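Local coordinates for uncharacterized GST-like proteinprotein (PDB 3IC8) that is of unknown function but has a glutathione S-transferase-like architecture, which suggests, without establishing, a glutathione-dependent role, at residues A[82-85]-A[90-93]; A[12-17]-A[109-114]. One frame throughout, in Å; residues are numbered along the deposited sequence.

Contact 1 (A[82-85]-A[90-93])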
loop_
_atom_site.group_PDB
_atom_site.type_symbol
_atom_site.label_atom_id
_atom_site.label_comp_id
_atom_site.label_asym_id
_atom_site.label_seq_id
_atom_site.Cartn_x
_atom_site.Cartn_y
_atom_site.Cartn_z
ATOM N N PHE A 82 6.013 10.149 -21.861
ATOM C CA PHE A 82 7.400 9.886 -21.612
ATOM C C PHE A 82 8.217 11.144 -21.685
ATOM O O PHE A 82 9.133 11.297 -20.949
ATOM C CB PHE A 82 7.945 8.882 -22.599
ATOM C CG PHE A 82 7.603 7.482 -22.285
ATOM C CD1 PHE A 82 7.675 7.016 -21.024
ATOM C CD2 PHE A 82 7.193 6.641 -23.256
ATOM C CE1 PHE A 82 7.363 5.758 -20.767
ATOM C CE2 PHE A 82 6.889 5.396 -22.976
ATOM C CZ PHE A 82 6.966 4.961 -21.742
ATOM N N TYR A 83 7.888 12.059 -22.576
ATOM C CA TYR A 83 8.636 13.295 -22.657
ATOM C C TYR A 83 7.806 14.525 -22.508
ATOM O O TYR A 83 7.347 15.064 -23.463
ATOM C CB TYR A 83 9.335 13.374 -23.991
ATOM C CG TYR A 83 10.149 12.188 -24.311
ATOM C CD1 TYR A 83 9.605 11.134 -24.970
ATOM C CD2 TYR A 83 11.466 12.122 -23.958
ATOM C CE1 TYR A 83 10.318 10.077 -25.253
ATOM C CE2 TYR A 83 12.192 11.052 -24.253
ATOM C CZ TYR A 83 11.607 10.027 -24.898
ATOM O OH TYR A 83 12.310 8.933 -25.214
ATOM N N PRO A 84 7.668 15.005 -21.302
ATOM C CA PRO A 84 6.779 16.105 -20.989
ATOM C C PRO A 84 7.134 17.392 -21.692
ATOM O O PRO A 84 8.297 17.698 -21.793
ATOM C CB PRO A 84 7.011 16.279 -19.506
ATOM C CG PRO A 84 7.585 15.100 -19.083
ATOM C CD PRO A 84 8.394 14.580 -20.126
ATOM N N GLN A 85 6.144 18.148 -22.139
ATOM C CA GLN A 85 6.408 19.337 -22.913
ATOM C C GLN A 85 7.223 20.339 -22.148
ATOM O O GLN A 85 6.901 20.694 -21.048
ATOM C CB GLN A 85 5.115 20.018 -23.298
ATOM C CG GLN A 85 4.220 19.199 -24.173
ATOM C CD GLN A 85 3.727 19.945 -25.383
ATOM O OE1 GLN A 85 3.884 19.480 -26.501
ATOM N NE2 GLN A 85 3.118 21.095 -25.169
ATOM N N ALA A 90 16.083 17.681 -21.566
ATOM C CA ALA A 90 16.571 17.369 -20.255
ATOM C C ALA A 90 16.261 15.950 -19.819
ATOM O O ALA A 90 17.078 15.297 -19.240
ATOM C CB ALA A 90 16.035 18.346 -19.276
ATOM N N VAL A 91 15.056 15.510 -20.103
ATOM C CA VAL A 91 14.634 14.161 -19.833
ATOM C C VAL A 91 15.364 13.105 -20.629
ATOM O O VAL A 91 15.772 12.113 -20.103
ATOM C CB VAL A 91 13.127 14.038 -20.009
ATOM C CG1 VAL A 91 12.704 12.638 -20.124
ATOM C CG2 VAL A 91 12.460 14.642 -18.897
ATOM N N ALA A 92 15.545 13.342 -21.905
ATOM C CA ALA A 92 16.239 12.394 -22.709
ATOM C C ALA A 92 17.662 12.239 -22.249
ATOM O O ALA A 92 18.165 11.151 -22.213
ATOM C CB ALA A 92 16.203 12.801 -24.101
ATOM N N GLY A 93 18.306 13.343 -21.917
ATOM C CA GLY A 93 19.656 13.312 -21.426
ATOM C C GLY A 93 19.802 12.599 -20.119
ATOM O O GLY A 93 20.666 11.819 -19.964
#
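V91 lies at the centre of this contact, its two methyl branches serving different partners on the loop 82-85. CG1, anti to the backbone N (chi1 164°), faces the F82-Y83 part of the loop: it approaches the backbone atom F82 O at 3.9 Å and the ring atom Y83 CD2 at 4.1 Å. The other branch, CG2, turns to the proline, meeting P84 CD at 4.2 Å. One side chain therefore spans three consecutive loop residues, and its CB is itself directed at them.

The Y83 ring is carried over to the helix because CG lies anti to the carbonyl carbon (chi1 -52°), which swings the ring nearer the helix than its CB direction alone would suggest. There the ring runs obliquely past V91 and continues to the next helix residue, where Y83 CE2 reaches A92 CB at 4.4 Å. Both approaches to the ring are oblique, at van der Waals distances between apolar carbons. The backbones come nearest at Y83 and V91, with CA atoms 6.7 Å apart, and no hydrogen bond links the segments.

Polar restraint comes from elsewhere: the backbone N atoms of F82 and Y83 are both held by the E74 carboxylate, while R71 makes a cation-pi contact with the Y83 ring. On the helix side, V91 also packs on F175, S179 and I180. The loop thus sits between helix 66-76, helix 180-193 and the first turns of helix 88-110, a setting consistent with the interdomain linker of the glutathione S-transferase fold, where the chain leaves the thioredoxin-like domain and enters the all-helical one.

Contact 2 (A[12-17]-A[109-114])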
loop_
_atom_site.group_PDB
_atom_site.type_symbol
_atom_site.label_atom_id
_atom_site.label_comp_id
_atom_site.label_asym_id
_atom_site.label_seq_id
_atom_site.Cartn_x
_atom_site.Cartn_y
_atom_site.Cartn_z
ATOM N N SER A 12 13.623 -12.059 -17.214
ATOM C CA SER A 12 14.840 -11.294 -17.250
ATOM C C SER A 12 14.685 -9.941 -16.602
ATOM O O SER A 12 13.825 -9.188 -16.920
ATOM C CB SER A 12 15.322 -11.149 -18.677
ATOM O OG SER A 12 16.418 -10.295 -18.755
ATOM N N LEU A 13 15.570 -9.661 -15.678
ATOM C CA LEU A 13 15.672 -8.399 -15.000
ATOM C C LEU A 13 15.994 -7.324 -15.975
ATOM O O LEU A 13 15.634 -6.209 -15.796
ATOM C CB LEU A 13 16.755 -8.452 -13.956
ATOM C CG LEU A 13 16.602 -9.412 -12.803
ATOM C CD1 LEU A 13 17.908 -9.573 -12.173
ATOM C CD2 LEU A 13 15.657 -8.857 -11.833
ATOM N N PHE A 14 16.706 -7.692 -17.009
ATOM C CA PHE A 14 17.116 -6.784 -18.045
ATOM C C PHE A 14 15.980 -6.240 -18.888
ATOM O O PHE A 14 16.088 -5.188 -19.452
ATOM C CB PHE A 14 18.231 -7.386 -18.877
ATOM C CG PHE A 14 19.526 -7.505 -18.146
ATOM C CD1 PHE A 14 20.470 -6.540 -18.226
ATOM C CD2 PHE A 14 19.787 -8.589 -17.368
ATOM C CE1 PHE A 14 21.612 -6.661 -17.556
ATOM C CE2 PHE A 14 20.933 -8.695 -16.706
ATOM C CZ PHE A 14 21.842 -7.743 -16.799
ATOM N N ALA A 15 14.887 -6.976 -18.952
ATOM C CA ALA A 15 13.736 -6.622 -19.725
ATOM C C ALA A 15 12.647 -5.940 -18.934
ATOM O O ALA A 15 11.587 -5.736 -19.438
ATOM C CB ALA A 15 13.198 -7.821 -20.381
ATOM N N GLU A 16 12.894 -5.647 -17.680
ATOM C CA GLU A 16 11.920 -5.003 -16.830
ATOM C C GLU A 16 11.540 -3.597 -17.224
ATOM O O GLU A 16 10.425 -3.212 -17.105
ATOM C CB GLU A 16 12.337 -5.090 -15.378
ATOM C CG GLU A 16 11.335 -4.613 -14.405
ATOM C CD GLU A 16 10.149 -5.524 -14.234
ATOM O OE1 GLU A 16 9.267 -5.128 -13.487
ATOM O OE2 GLU A 16 10.084 -6.602 -14.823
ATOM N N LYS A 17 12.488 -2.820 -17.691
ATOM C CA LYS A 17 12.198 -1.457 -18.007
ATOM C C LYS A 17 11.133 -1.387 -19.079
ATOM O O LYS A 17 10.236 -0.631 -18.959
ATOM C CB LYS A 17 13.463 -0.715 -18.425
ATOM C CG LYS A 17 13.229 0.557 -19.193
ATOM C CD LYS A 17 14.300 1.573 -19.006
ATOM C CE LYS A 17 15.340 1.519 -20.084
ATOM N NZ LYS A 17 15.512 2.803 -20.736
ATOM N N LEU A 109 27.524 -3.878 -8.865
ATOM C CA LEU A 109 27.302 -4.129 -7.488
ATOM C C LEU A 109 26.612 -5.421 -7.211
ATOM O O LEU A 109 26.971 -6.114 -6.314
ATOM C CB LEU A 109 26.447 -3.025 -6.922
ATOM C CG LEU A 109 27.098 -1.710 -6.590
ATOM C CD1 LEU A 109 26.093 -0.747 -6.109
ATOM C CD2 LEU A 109 28.122 -1.913 -5.580
ATOM N N VAL A 110 25.564 -5.697 -7.942
ATOM C CA VAL A 110 24.815 -6.903 -7.787
ATOM C C VAL A 110 25.493 -8.181 -8.216
ATOM O O VAL A 110 25.474 -9.166 -7.515
ATOM C CB VAL A 110 23.535 -6.778 -8.562
ATOM C CG1 VAL A 110 22.766 -8.030 -8.524
ATOM C CG2 VAL A 110 22.742 -5.659 -8.042
ATOM N N PHE A 111 26.059 -8.175 -9.400
ATOM C CA PHE A 111 26.594 -9.384 -9.956
ATOM C C PHE A 111 28.033 -9.619 -9.572
ATOM O O PHE A 111 28.887 -9.668 -10.389
ATOM C CB PHE A 111 26.385 -9.392 -11.455
ATOM C CG PHE A 111 24.962 -9.408 -11.848
ATOM C CD1 PHE A 111 24.188 -10.493 -11.594
ATOM C CD2 PHE A 111 24.383 -8.336 -12.450
ATOM C CE1 PHE A 111 22.895 -10.493 -11.943
ATOM C CE2 PHE A 111 23.099 -8.359 -12.800
ATOM C CZ PHE A 111 22.356 -9.428 -12.540
ATOM N N GLN A 112 28.263 -9.754 -8.288
ATOM C CA GLN A 112 29.540 -10.109 -7.754
ATOM C C GLN A 112 29.270 -11.079 -6.631
ATOM O O GLN A 112 28.196 -11.133 -6.128
ATOM C CB GLN A 112 30.323 -8.887 -7.296
ATOM C CG GLN A 112 29.578 -7.975 -6.432
ATOM C CD GLN A 112 30.463 -6.974 -5.744
ATOM O OE1 GLN A 112 31.501 -7.311 -5.200
ATOM N NE2 GLN A 112 30.045 -5.735 -5.744
ATOM N N PRO A 113 30.270 -11.835 -6.248
ATOM C CA PRO A 113 30.149 -12.982 -5.370
ATOM C C PRO A 113 29.658 -12.609 -4.007
ATOM O O PRO A 113 29.074 -13.397 -3.323
ATOM C CB PRO A 113 31.573 -13.452 -5.265
ATOM C CG PRO A 113 32.167 -13.083 -6.486
ATOM C CD PRO A 113 31.482 -11.915 -7.048
ATOM N N GLU A 114 29.920 -11.383 -3.614
ATOM C CA GLU A 114 29.534 -10.903 -2.317
ATOM C C GLU A 114 28.040 -10.933 -2.092
ATOM O O GLU A 114 27.587 -10.971 -0.977
ATOM C CB GLU A 114 30.055 -9.497 -2.140
ATOM C CG GLU A 114 31.491 -9.440 -1.747
ATOM C CD GLU A 114 32.427 -9.763 -2.880
ATOM O OE1 GLU A 114 32.133 -9.414 -4.033
ATOM O OE2 GLU A 114 33.470 -10.374 -2.613
#
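L13 and F14 meet F111 across widely spaced backbones: the nearest CA atoms, those of L13 and V110, are still 11.7 Å apart, so only long side chains bridge segments 12-17 and 109-114. In the glutathione S-transferase fold this joins the turn leading into the first helix of the thioredoxin-like domain to the end of a long helix of the helical domain. That turn carries a bond from A15 N to S12 O of 3.2 Å. On the other side, F111 leaves helical geometry and centres an inverse gamma turn, closed by a weak bond from Q112 N to V110 O.

With its CG anti to the carbonyl carbon (chi1 -64°), F111 extends its ring towards L13 and F14. L13 CD1 comes to the ring edge, near its plane, 4.5 Å from F111 CZ. F14 CZ approaches F111 CE2 at 4.2 Å, obliquely; the two ring planes are tilted by only about 13°, yet the rings are displaced too far for a stack. V110 CG1 covers one F111 face, 4.0 Å above its centre. A second subunit adds T195 against F111 and P196 against F14, placing the cluster at a subunit interface. At the end of the gamma turn, the Q112 side chain folds back on the helix end: its NE2 donates to L109 O at 3.1 Å, 27° from the carbonyl plane.

Helix 88-110 ties the two contacts together: contact 1 uses its early turns, contact 2 its last turn and the chain just beyond. Their centres are 26 Å apart and their nearest atoms about 7 Å, so they do not touch; in sequence, contact 1 is nested within the loop that contact 2 closes. Both are apolar across their segments, but contact 1 is local and only partly buried, with an aliphatic branch at its centre and no other chain of the assembly touching its segments. Contact 2 is buried, mainly aromatic, and joins residues remote in sequence beside a second subunit. One probably lies at the passage between domains; the other lies where domains and subunits meet.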